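Local structure of tyrocidine synthase 2 (6TA8) at residues L175-S180 against V316-G321; V160-L165 against V170-L175; D65-G70 against S181-A186; K42-N47 against I320-S325. The protein is a nonribosomal peptide synthetase, represented by a region of the condensation-domain family with a two-lobed fold. All coordinates share one frame; numbering follows the deposited sequence.

Interaction 1. Residues L175-S180 against V316-G321; sequences LFEDFS and VTRTIG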
# COMPACT_ATOMS: atom_id res chain seq x y z
N LEU A 175 -6.59 -8.97 8.27
CA LEU A 175 -7.98 -8.63 8.56
C LEU A 175 -8.93 -9.63 7.92
O LEU A 175 -9.88 -10.09 8.57
CB LEU A 175 -8.28 -7.21 8.08
CG LEU A 175 -7.96 -6.08 9.06
CD1 LEU A 175 -8.52 -4.77 8.53
CD2 LEU A 175 -8.51 -6.38 10.44
N PHE A 176 -8.70 -9.97 6.65
CA PHE A 176 -9.56 -10.93 5.97
C PHE A 176 -9.53 -12.29 6.67
O PHE A 176 -10.54 -12.99 6.73
CB PHE A 176 -9.14 -11.08 4.51
CG PHE A 176 -9.15 -9.79 3.74
CD1 PHE A 176 -10.05 -8.78 4.06
CD2 PHE A 176 -8.26 -9.58 2.70
CE1 PHE A 176 -10.05 -7.59 3.35
CE2 PHE A 176 -8.26 -8.40 1.99
CZ PHE A 176 -9.16 -7.40 2.31
N GLU A 177 -8.37 -12.68 7.20
CA GLU A 177 -8.26 -13.95 7.90
C GLU A 177 -8.99 -13.89 9.24
O GLU A 177 -9.81 -14.77 9.55
CB GLU A 177 -6.79 -14.31 8.11
CG GLU A 177 -6.13 -14.98 6.92
CD GLU A 177 -4.62 -15.08 7.07
OE1 GLU A 177 -3.90 -14.17 6.61
OE2 GLU A 177 -4.14 -16.08 7.65
N ASP A 178 -8.72 -12.86 10.04
CA ASP A 178 -9.26 -12.81 11.39
C ASP A 178 -10.76 -12.55 11.39
O ASP A 178 -11.49 -13.10 12.21
CB ASP A 178 -8.53 -11.75 12.21
CG ASP A 178 -7.12 -12.18 12.59
OD1 ASP A 178 -6.68 -13.25 12.14
OD2 ASP A 178 -6.46 -11.44 13.35
N PHE A 179 -11.24 -11.71 10.47
CA PHE A 179 -12.68 -11.44 10.42
C PHE A 179 -13.45 -12.66 9.93
O PHE A 179 -14.54 -12.96 10.44
CB PHE A 179 -12.97 -10.23 9.53
CG PHE A 179 -14.43 -9.94 9.36
CD1 PHE A 179 -15.18 -9.44 10.42
CD2 PHE A 179 -15.07 -10.20 8.16
CE1 PHE A 179 -16.52 -9.18 10.27
CE2 PHE A 179 -16.42 -9.94 8.01
CZ PHE A 179 -17.15 -9.43 9.06
N SER A 180 -12.91 -13.37 8.93
CA SER A 180 -13.57 -14.59 8.47
C SER A 180 -13.58 -15.66 9.55
O SER A 180 -14.50 -16.48 9.60
CB SER A 180 -12.88 -15.11 7.21
OG SER A 180 -13.56 -16.24 6.69
N VAL A 316 6.56 -9.59 13.27
CA VAL A 316 5.37 -8.81 12.94
C VAL A 316 4.56 -9.53 11.87
O VAL A 316 4.04 -8.90 10.95
CB VAL A 316 5.74 -7.39 12.50
CG1 VAL A 316 6.10 -6.53 13.70
CG2 VAL A 316 6.88 -7.42 11.50
N THR A 317 4.45 -10.86 11.98
CA THR A 317 3.69 -11.62 10.99
C THR A 317 2.20 -11.35 11.12
O THR A 317 1.51 -11.19 10.11
CB THR A 317 3.99 -13.11 11.14
OG1 THR A 317 3.95 -13.48 12.52
CG2 THR A 317 5.36 -13.44 10.56
N ARG A 318 1.68 -11.31 12.35
CA ARG A 318 0.27 -11.05 12.60
C ARG A 318 0.02 -9.62 13.08
O ARG A 318 -1.04 -9.34 13.64
CB ARG A 318 -0.28 -12.04 13.62
CG ARG A 318 -0.01 -13.50 13.28
CD ARG A 318 -0.81 -13.94 12.07
NE ARG A 318 -2.24 -13.93 12.34
CZ ARG A 318 -3.17 -14.24 11.44
NH1 ARG A 318 -2.82 -14.58 10.21
NH2 ARG A 318 -4.46 -14.21 11.77
N THR A 319 0.98 -8.72 12.88
CA THR A 319 0.87 -7.35 13.36
C THR A 319 0.25 -6.47 12.28
O THR A 319 0.66 -6.51 11.12
CB THR A 319 2.24 -6.80 13.76
OG1 THR A 319 2.76 -7.56 14.86
CG2 THR A 319 2.14 -5.34 14.16
N ILE A 320 -0.75 -5.68 12.67
CA ILE A 320 -1.43 -4.76 11.77
C ILE A 320 -0.87 -3.36 11.98
O ILE A 320 -0.72 -2.91 13.12
CB ILE A 320 -2.95 -4.79 12.00
CG1 ILE A 320 -3.54 -6.10 11.46
CG2 ILE A 320 -3.63 -3.58 11.36
CD1 ILE A 320 -5.04 -6.17 11.54
N GLY A 321 -0.54 -2.69 10.89
CA GLY A 321 0.04 -1.36 10.97
C GLY A 321 0.43 -0.89 9.59
O GLY A 321 0.24 -1.59 8.59
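The guanidinium of Arg318 is met at its edge by two carboxylates of one helix: Asp178 OD1 and Glu177 OE2 both lie near its plane, each facing a different terminal nitrogen. Neither carboxylate is coplanar with the base: the Glu177 carboxylate plane stands 77° from the guanidinium plane and that of Asp178 48°. The result is a three-residue salt-bridge network that ties helix 169-187 to the loop between strands 297-304 and 325-332, in the two-lobed chloramphenicol acetyltransferase-like fold of condensation domains. The Glu177 arm is long and weak, with Arg318 NH1 3.2 Å from Glu177 OE2 and an N-H...O angle of 148°. The Asp178 and Arg318 side chains come from opposite directions, the oxygen arriving at the guanidinium edge; the modelled 2.4 Å between Asp178 OD1 and Arg318 NH2 is too short to be taken literally, and the detail of this salt bridge is doubtful. The Arg318 chain bends at both chi2 and chi3, leading the head group over to the helix from a CB that does not point at it. Asp178 OD2 is hydrogen-bonded to His83 NE2, a bond that would help set the rotation of the carboxylate; the neighbouring arginine would tend to favour its ionised form. Glu177 is the more solvent-exposed acid. On the buried side of the network the contact turns apolar: Leu175, which also packs on Ile79 of helix 69-82, crosses Ile320 at about a right angle. Ile320 CD1 lies against one arm of the leucine, 3.6 Å from Leu175 CD2 and 3.8 Å from the branch carbon Leu175 CG.

Interaction 2. Residues V160-L165 against V170-L175; sequences VAIHHL and VSWRIL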
# COMPACT_ATOMS: atom_id res chain seq x y z
N VAL A 160 -15.61 -1.62 4.84
CA VAL A 160 -14.66 -1.50 5.95
C VAL A 160 -13.60 -0.49 5.52
O VAL A 160 -12.70 -0.82 4.75
CB VAL A 160 -14.02 -2.84 6.33
CG1 VAL A 160 -13.04 -2.65 7.47
CG2 VAL A 160 -15.09 -3.86 6.69
N ALA A 161 -13.71 0.74 6.03
CA ALA A 161 -12.79 1.82 5.70
C ALA A 161 -11.94 2.15 6.92
O ALA A 161 -12.47 2.39 8.00
CB ALA A 161 -13.54 3.06 5.22
N ILE A 162 -10.62 2.15 6.73
CA ILE A 162 -9.67 2.42 7.80
C ILE A 162 -8.65 3.44 7.30
O ILE A 162 -8.17 3.34 6.17
CB ILE A 162 -8.95 1.14 8.28
CG1 ILE A 162 -9.97 0.04 8.59
CG2 ILE A 162 -8.10 1.43 9.50
CD1 ILE A 162 -9.33 -1.26 9.01
N HIS A 163 -8.34 4.42 8.15
CA HIS A 163 -7.32 5.41 7.80
C HIS A 163 -5.98 4.72 7.54
O HIS A 163 -5.60 3.79 8.25
CB HIS A 163 -7.18 6.44 8.92
CG HIS A 163 -6.53 7.71 8.49
ND1 HIS A 163 -5.16 7.88 8.46
CD2 HIS A 163 -7.06 8.89 8.07
CE1 HIS A 163 -4.87 9.10 8.04
NE2 HIS A 163 -6.01 9.73 7.80
N HIS A 164 -5.27 5.20 6.52
CA HIS A 164 -4.04 4.55 6.07
C HIS A 164 -2.93 4.60 7.10
O HIS A 164 -1.90 3.94 6.91
CB HIS A 164 -3.57 5.20 4.77
CG HIS A 164 -2.72 4.30 3.92
ND1 HIS A 164 -2.14 3.15 4.40
CD2 HIS A 164 -2.36 4.39 2.62
CE1 HIS A 164 -1.46 2.57 3.43
NE2 HIS A 164 -1.58 3.30 2.34
N LEU A 165 -3.09 5.36 8.19
CA LEU A 165 -2.02 5.52 9.17
C LEU A 165 -1.81 4.28 10.03
O LEU A 165 -0.84 4.25 10.79
CB LEU A 165 -2.31 6.72 10.06
CG LEU A 165 -1.75 8.07 9.60
CD1 LEU A 165 -2.25 9.18 10.51
CD2 LEU A 165 -0.23 8.04 9.57
N VAL A 170 -0.41 -5.81 3.67
CA VAL A 170 -0.31 -7.06 4.43
C VAL A 170 -1.30 -7.06 5.59
O VAL A 170 -1.88 -8.09 5.93
CB VAL A 170 1.13 -7.28 4.91
CG1 VAL A 170 1.23 -8.52 5.78
CG2 VAL A 170 2.07 -7.39 3.72
N SER A 171 -1.51 -5.89 6.21
CA SER A 171 -2.46 -5.80 7.32
C SER A 171 -3.87 -6.17 6.89
O SER A 171 -4.64 -6.72 7.68
CB SER A 171 -2.44 -4.39 7.91
OG SER A 171 -1.15 -4.06 8.40
N TRP A 172 -4.23 -5.88 5.63
CA TRP A 172 -5.57 -6.23 5.15
C TRP A 172 -5.73 -7.74 5.01
O TRP A 172 -6.84 -8.26 5.22
CB TRP A 172 -5.85 -5.53 3.82
CG TRP A 172 -6.29 -4.11 3.98
CD1 TRP A 172 -5.56 -2.99 3.71
CD2 TRP A 172 -7.56 -3.65 4.45
NE1 TRP A 172 -6.29 -1.86 3.99
CE2 TRP A 172 -7.53 -2.24 4.44
CE3 TRP A 172 -8.72 -4.30 4.89
CZ2 TRP A 172 -8.62 -1.47 4.84
CZ3 TRP A 172 -9.80 -3.53 5.28
CH2 TRP A 172 -9.74 -2.13 5.26
N ARG A 173 -4.66 -8.45 4.66
CA ARG A 173 -4.75 -9.91 4.59
C ARG A 173 -4.96 -10.52 5.97
O ARG A 173 -5.69 -11.50 6.11
CB ARG A 173 -3.49 -10.48 3.94
CG ARG A 173 -3.00 -9.70 2.73
CD ARG A 173 -1.59 -10.10 2.36
NE ARG A 173 -1.54 -10.78 1.07
CZ ARG A 173 -1.12 -10.21 -0.06
NH1 ARG A 173 -1.10 -10.90 -1.19
NH2 ARG A 173 -0.72 -8.95 -0.05
N ILE A 174 -4.34 -9.94 7.00
CA ILE A 174 -4.60 -10.38 8.36
C ILE A 174 -6.03 -10.08 8.76
O ILE A 174 -6.66 -10.84 9.51
CB ILE A 174 -3.59 -9.73 9.34
CG1 ILE A 174 -2.16 -9.96 8.85
CG2 ILE A 174 -3.77 -10.28 10.74
CD1 ILE A 174 -1.12 -9.22 9.67
N LEU A 175 -6.59 -8.97 8.27
CA LEU A 175 -7.98 -8.63 8.56
C LEU A 175 -8.93 -9.63 7.92
O LEU A 175 -9.88 -10.09 8.57
CB LEU A 175 -8.28 -7.21 8.08
CG LEU A 175 -7.96 -6.08 9.06
CD1 LEU A 175 -8.52 -4.77 8.53
CD2 LEU A 175 -8.51 -6.38 10.44
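Trp172 swings its CG beside the backbone N (chi1 -81°), and with chi2 at 107° the six-membered end of the indole reaches the strand at Val160 and Ile162. Ile162 answers with an extended chain, CG1 opposite its carbonyl carbon, which carries CD1 out to the helix. There Ile162 CD1 lies 3.9 Å from Trp172 CH2 and 3.6 Å from Leu175 CD1; isoleucine and leucine meet tip to tip, while tryptophan and isoleucine slide past each other in opposite directions. Val160 touches the same corner of the indole, its CG1 4.0 Å from Trp172 CH2. Its carbonyl comes closer still, with Val160 O 3.3 Å from Trp172 CH2, approaching the ring obliquely. Strand 155-163 and helix 169-187 are consecutive, joined by a short turn bearing the HHxxxDG signature of the condensation-domain family, which opens with His163 and His164. Helix segment 170-175 runs back at 141° to strand segment 160-163. Where strand passes into turn, Leu165 N donates to His163 ND1 over 3.3 Å, and His163 NE2 is bonded to Arg52 O, so both ring nitrogens are engaged. Indole NE1, turned to the neighbouring strand 56-63, bonds weakly to Gln57 OE1. Apart from the carbonyl oxygen of Val160 near the indole rim, the buried contact is apolar and relies on the fit of side-chain surfaces rather than on directional bonds.

Interaction 3. Residues D65-G70 against S181-A186; sequences DGFDEG and SAYSQA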
# COMPACT_ATOMS: atom_id res chain seq x y z
N ASP A 65 -26.19 -14.64 1.36
CA ASP A 65 -27.17 -14.88 2.41
C ASP A 65 -27.22 -13.76 3.44
O ASP A 65 -28.03 -13.83 4.37
CB ASP A 65 -26.88 -16.21 3.11
CG ASP A 65 -25.43 -16.35 3.54
OD1 ASP A 65 -24.54 -16.00 2.73
OD2 ASP A 65 -25.18 -16.80 4.67
N GLY A 66 -26.38 -12.73 3.29
CA GLY A 66 -26.43 -11.57 4.15
C GLY A 66 -25.61 -11.73 5.42
O GLY A 66 -25.27 -12.83 5.85
N PHE A 67 -25.29 -10.59 6.01
CA PHE A 67 -24.60 -10.52 7.29
C PHE A 67 -25.59 -10.27 8.42
O PHE A 67 -26.69 -9.74 8.21
CB PHE A 67 -23.54 -9.41 7.29
CG PHE A 67 -22.40 -9.65 6.34
CD1 PHE A 67 -21.39 -10.55 6.66
CD2 PHE A 67 -22.32 -8.96 5.14
CE1 PHE A 67 -20.33 -10.76 5.80
CE2 PHE A 67 -21.27 -9.17 4.27
CZ PHE A 67 -20.27 -10.07 4.60
N ASP A 68 -25.19 -10.66 9.62
CA ASP A 68 -25.92 -10.34 10.84
C ASP A 68 -25.14 -9.26 11.58
O ASP A 68 -23.98 -9.49 11.96
CB ASP A 68 -26.13 -11.57 11.72
CG ASP A 68 -27.07 -11.31 12.88
OD1 ASP A 68 -28.29 -11.13 12.63
OD2 ASP A 68 -26.61 -11.28 14.04
N GLU A 69 -25.75 -8.10 11.77
CA GLU A 69 -25.03 -6.96 12.34
C GLU A 69 -24.55 -7.26 13.75
O GLU A 69 -23.47 -6.82 14.16
CB GLU A 69 -25.90 -5.71 12.31
CG GLU A 69 -27.22 -5.83 13.05
CD GLU A 69 -27.92 -4.50 13.23
OE1 GLU A 69 -27.31 -3.46 12.90
OE2 GLU A 69 -29.08 -4.49 13.70
N GLY A 70 -25.34 -8.02 14.52
CA GLY A 70 -24.92 -8.40 15.86
C GLY A 70 -23.66 -9.24 15.86
O GLY A 70 -22.88 -9.20 16.82
N SER A 181 -12.57 -15.66 10.43
CA SER A 181 -12.55 -16.61 11.54
C SER A 181 -13.43 -16.13 12.69
O SER A 181 -14.15 -16.93 13.30
CB SER A 181 -11.12 -16.83 12.02
OG SER A 181 -11.08 -17.66 13.16
N ALA A 182 -13.39 -14.83 12.99
CA ALA A 182 -14.23 -14.29 14.06
C ALA A 182 -15.71 -14.42 13.72
O ALA A 182 -16.52 -14.76 14.59
CB ALA A 182 -13.88 -12.82 14.32
N TYR A 183 -16.08 -14.16 12.46
CA TYR A 183 -17.47 -14.30 12.07
C TYR A 183 -17.91 -15.76 12.05
O TYR A 183 -19.09 -16.05 12.26
CB TYR A 183 -17.70 -13.66 10.70
CG TYR A 183 -19.16 -13.42 10.37
CD1 TYR A 183 -19.79 -12.25 10.77
CD2 TYR A 183 -19.89 -14.35 9.66
CE1 TYR A 183 -21.12 -12.02 10.47
CE2 TYR A 183 -21.23 -14.14 9.35
CZ TYR A 183 -21.83 -12.97 9.76
OH TYR A 183 -23.16 -12.75 9.46
N SER A 184 -16.98 -16.68 11.81
CA SER A 184 -17.32 -18.10 11.84
C SER A 184 -17.56 -18.57 13.26
O SER A 184 -18.54 -19.27 13.54
CB SER A 184 -16.21 -18.91 11.17
OG SER A 184 -15.97 -18.46 9.85
N GLN A 185 -16.68 -18.20 14.19
CA GLN A 185 -16.86 -18.57 15.59
C GLN A 185 -18.10 -17.93 16.19
O GLN A 185 -18.71 -18.49 17.10
CB GLN A 185 -15.63 -18.19 16.41
CG GLN A 185 -14.32 -18.78 15.89
CD GLN A 185 -13.12 -18.28 16.68
OE1 GLN A 185 -13.18 -18.15 17.90
NE2 GLN A 185 -12.03 -18.00 15.98
N ALA A 186 -18.50 -16.75 15.69
CA ALA A 186 -19.65 -16.06 16.25
C ALA A 186 -20.95 -16.77 15.90
O ALA A 186 -21.82 -16.94 16.76
CB ALA A 186 -19.68 -14.61 15.77
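Before it reaches Tyr183, the residue that meets Phe67 and Asp68, the helix passes Ser181, whose OG accepts a bond from Gln185 NE2 one turn on, and Ala182, which packs on Ala75. Tyr183 then reaches over to the other segment. Its CG lies opposite the backbone N (chi1 -164°), directing the phenol outward to the chain just ahead of helix 69-82. Tyr183 OH accepts from Asp68 N at 2.9 Å, with an N-H...O angle of 158°, and the donor sits near the plane of the phenol ring. Asp68 holds the N-cap position of helix 69-82, so the tyrosine grips the backbone exactly where that helix starts. The Phe67 ring makes a T-shaped pair with the phenol: the phenylalanine presents its edge to the tyrosine face, centroids 5.7 Å apart and planes at 86°, with Phe67 CD1 4.0 Å from Tyr183 CZ. The two helices, 69-82 and 169-187, pack side by side on the sheet of the N-terminal lobe, and Tyr183 lies against Leu71 and Val72. Further along, Gln185 OE1 accepts from Val193 N in the loop that follows the helix. Ala186 closes the segment by resting on Leu71.

Interaction 4. Residues K42-N47 against I320-S325; sequences KWFFAN and IGWFTS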
# COMPACT_ATOMS: atom_id res chain seq x y z
N LYS A 42 5.87 9.68 9.49
CA LYS A 42 6.44 11.03 9.41
C LYS A 42 6.29 11.60 8.01
O LYS A 42 6.03 12.80 7.85
CB LYS A 42 7.91 10.99 9.82
CG LYS A 42 8.18 11.30 11.28
CD LYS A 42 9.65 11.63 11.50
CE LYS A 42 9.90 12.12 12.92
NZ LYS A 42 9.79 11.03 13.92
N TRP A 43 6.45 10.76 6.99
CA TRP A 43 6.31 11.23 5.61
C TRP A 43 4.89 11.69 5.32
O TRP A 43 4.69 12.60 4.51
CB TRP A 43 6.72 10.11 4.65
CG TRP A 43 6.31 10.34 3.23
CD1 TRP A 43 7.02 11.00 2.27
CD2 TRP A 43 5.10 9.89 2.60
NE1 TRP A 43 6.32 11.00 1.08
CE2 TRP A 43 5.14 10.33 1.26
CE3 TRP A 43 3.99 9.17 3.04
CZ2 TRP A 43 4.12 10.06 0.35
CZ3 TRP A 43 2.97 8.91 2.14
CH2 TRP A 43 3.04 9.36 0.81
N PHE A 44 3.89 11.09 5.97
CA PHE A 44 2.51 11.48 5.74
C PHE A 44 2.23 12.88 6.30
O PHE A 44 1.55 13.68 5.65
CB PHE A 44 1.56 10.46 6.37
CG PHE A 44 0.12 10.88 6.38
CD1 PHE A 44 -0.66 10.75 5.24
CD2 PHE A 44 -0.46 11.40 7.53
CE1 PHE A 44 -1.99 11.13 5.25
CE2 PHE A 44 -1.79 11.79 7.54
CZ PHE A 44 -2.55 11.66 6.40
N PHE A 45 2.75 13.18 7.49
CA PHE A 45 2.51 14.48 8.10
C PHE A 45 3.36 15.58 7.47
O PHE A 45 2.92 16.73 7.38
CB PHE A 45 2.77 14.41 9.60
CG PHE A 45 1.73 13.63 10.35
CD1 PHE A 45 0.46 14.14 10.53
CD2 PHE A 45 2.03 12.39 10.89
CE1 PHE A 45 -0.50 13.43 11.22
CE2 PHE A 45 1.08 11.67 11.57
CZ PHE A 45 -0.19 12.19 11.74
N ALA A 46 4.58 15.25 7.03
CA ALA A 46 5.43 16.24 6.38
C ALA A 46 4.86 16.72 5.06
O ALA A 46 5.21 17.81 4.60
CB ALA A 46 6.84 15.67 6.16
N ASN A 47 3.98 15.93 4.44
CA ASN A 47 3.35 16.36 3.20
C ASN A 47 2.32 17.46 3.45
O ASN A 47 2.05 18.27 2.55
CB ASN A 47 2.68 15.17 2.50
CG ASN A 47 3.61 14.47 1.54
OD1 ASN A 47 3.95 15.00 0.48
ND2 ASN A 47 4.04 13.27 1.90
N ILE A 320 -0.75 -5.68 12.67
CA ILE A 320 -1.43 -4.76 11.77
C ILE A 320 -0.87 -3.36 11.98
O ILE A 320 -0.72 -2.91 13.12
CB ILE A 320 -2.95 -4.79 12.00
CG1 ILE A 320 -3.54 -6.10 11.46
CG2 ILE A 320 -3.63 -3.58 11.36
CD1 ILE A 320 -5.04 -6.17 11.54
N GLY A 321 -0.54 -2.69 10.89
CA GLY A 321 0.04 -1.36 10.97
C GLY A 321 0.43 -0.89 9.59
O GLY A 321 0.24 -1.59 8.59
N TRP A 322 0.98 0.32 9.55
CA TRP A 322 1.49 0.91 8.31
C TRP A 322 3.00 0.72 8.29
O TRP A 322 3.76 1.54 8.80
CB TRP A 322 1.11 2.39 8.20
CG TRP A 322 1.23 2.93 6.81
CD1 TRP A 322 1.46 2.21 5.67
CD2 TRP A 322 1.14 4.30 6.41
NE1 TRP A 322 1.51 3.05 4.58
CE2 TRP A 322 1.32 4.34 5.01
CE3 TRP A 322 0.91 5.50 7.09
CZ2 TRP A 322 1.28 5.53 4.29
CZ3 TRP A 322 0.88 6.68 6.37
CH2 TRP A 322 1.06 6.69 4.98
N PHE A 323 3.44 -0.40 7.70
CA PHE A 323 4.84 -0.77 7.65
C PHE A 323 5.50 -0.41 6.33
O PHE A 323 6.64 -0.82 6.09
CB PHE A 323 5.00 -2.27 7.91
CG PHE A 323 4.74 -2.68 9.33
CD1 PHE A 323 3.46 -2.68 9.85
CD2 PHE A 323 5.79 -3.07 10.15
CE1 PHE A 323 3.22 -3.06 11.16
CE2 PHE A 323 5.56 -3.45 11.46
CZ PHE A 323 4.28 -3.45 11.96
N THR A 324 4.81 0.34 5.47
CA THR A 324 5.30 0.60 4.12
C THR A 324 6.67 1.27 4.14
O THR A 324 6.88 2.26 4.85
CB THR A 324 4.30 1.46 3.35
OG1 THR A 324 3.12 0.69 3.06
CG2 THR A 324 4.90 1.97 2.05
N SER A 325 7.60 0.73 3.37
CA SER A 325 8.93 1.29 3.21
C SER A 325 9.11 1.77 1.78
O SER A 325 8.87 1.02 0.83
CB SER A 325 10.01 0.26 3.56
OG SER A 325 10.16 -0.69 2.51
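Trp43 and Phe44, on helix 39-46, face Trp322 in an irregular loop, and the backbones stay well apart: the nearest CA atoms, of Trp43 and Ser325, are 10.6 Å from each other. Gly321 is almost fully extended just before Trp322, whose long side chain spans the distance. In the two-lobed condensation-domain fold the contact joins an N-terminal helix to the loop that leads into strand 325-332. It lies beside the HHxxxDG turn, whose His164 is stacked on the Trp322 ring. Trp322 arrives with the rim of its six-membered ring. Trp322 CZ3 is 3.8 Å from Phe44 CB, which sits at the indole edge near its plane, so this tryptophan butts against the root of the phenylalanine. Trp322 CH2 comes 4.1 Å from Trp43 CZ3, lying near the plane of the Trp43 ring, and the two tryptophans cross at about a right angle rather than stacking. Both helix side chains hold CG opposite the backbone N (chi1 166° for Trp43); for Phe44 this carries the ring past the indole and leaves CB as the atom in contact. Behind them Asn47 folds back over Trp43: Asn47 ND2 donates to Trp43 O at 2.8 Å, while the same nitrogen hovers 3.2 Å above one face of the Trp43 indole, near its rim.

Helix 169-187 carries interactions 2, 1 and 3 in that order along its length, with Leu175 shared by interactions 1 and 2, whose centres are about 8 Å apart. The loop segments of interactions 1 and 4 overlap at Ile320 and Gly321, though those centres are about 18 Å apart. Gly321 O, 2.8 Å from Ser171 OG in a probable hydrogen bond, ties this loop to the helix of interaction 2. Interaction 4 meets the HHxxxDG turn, where His164 O lies 3.1 Å from Trp322 CD2. Interaction 3 is peripheral, its centre about 32 Å from that of interaction 4 and about 17 Å from that of interaction 1.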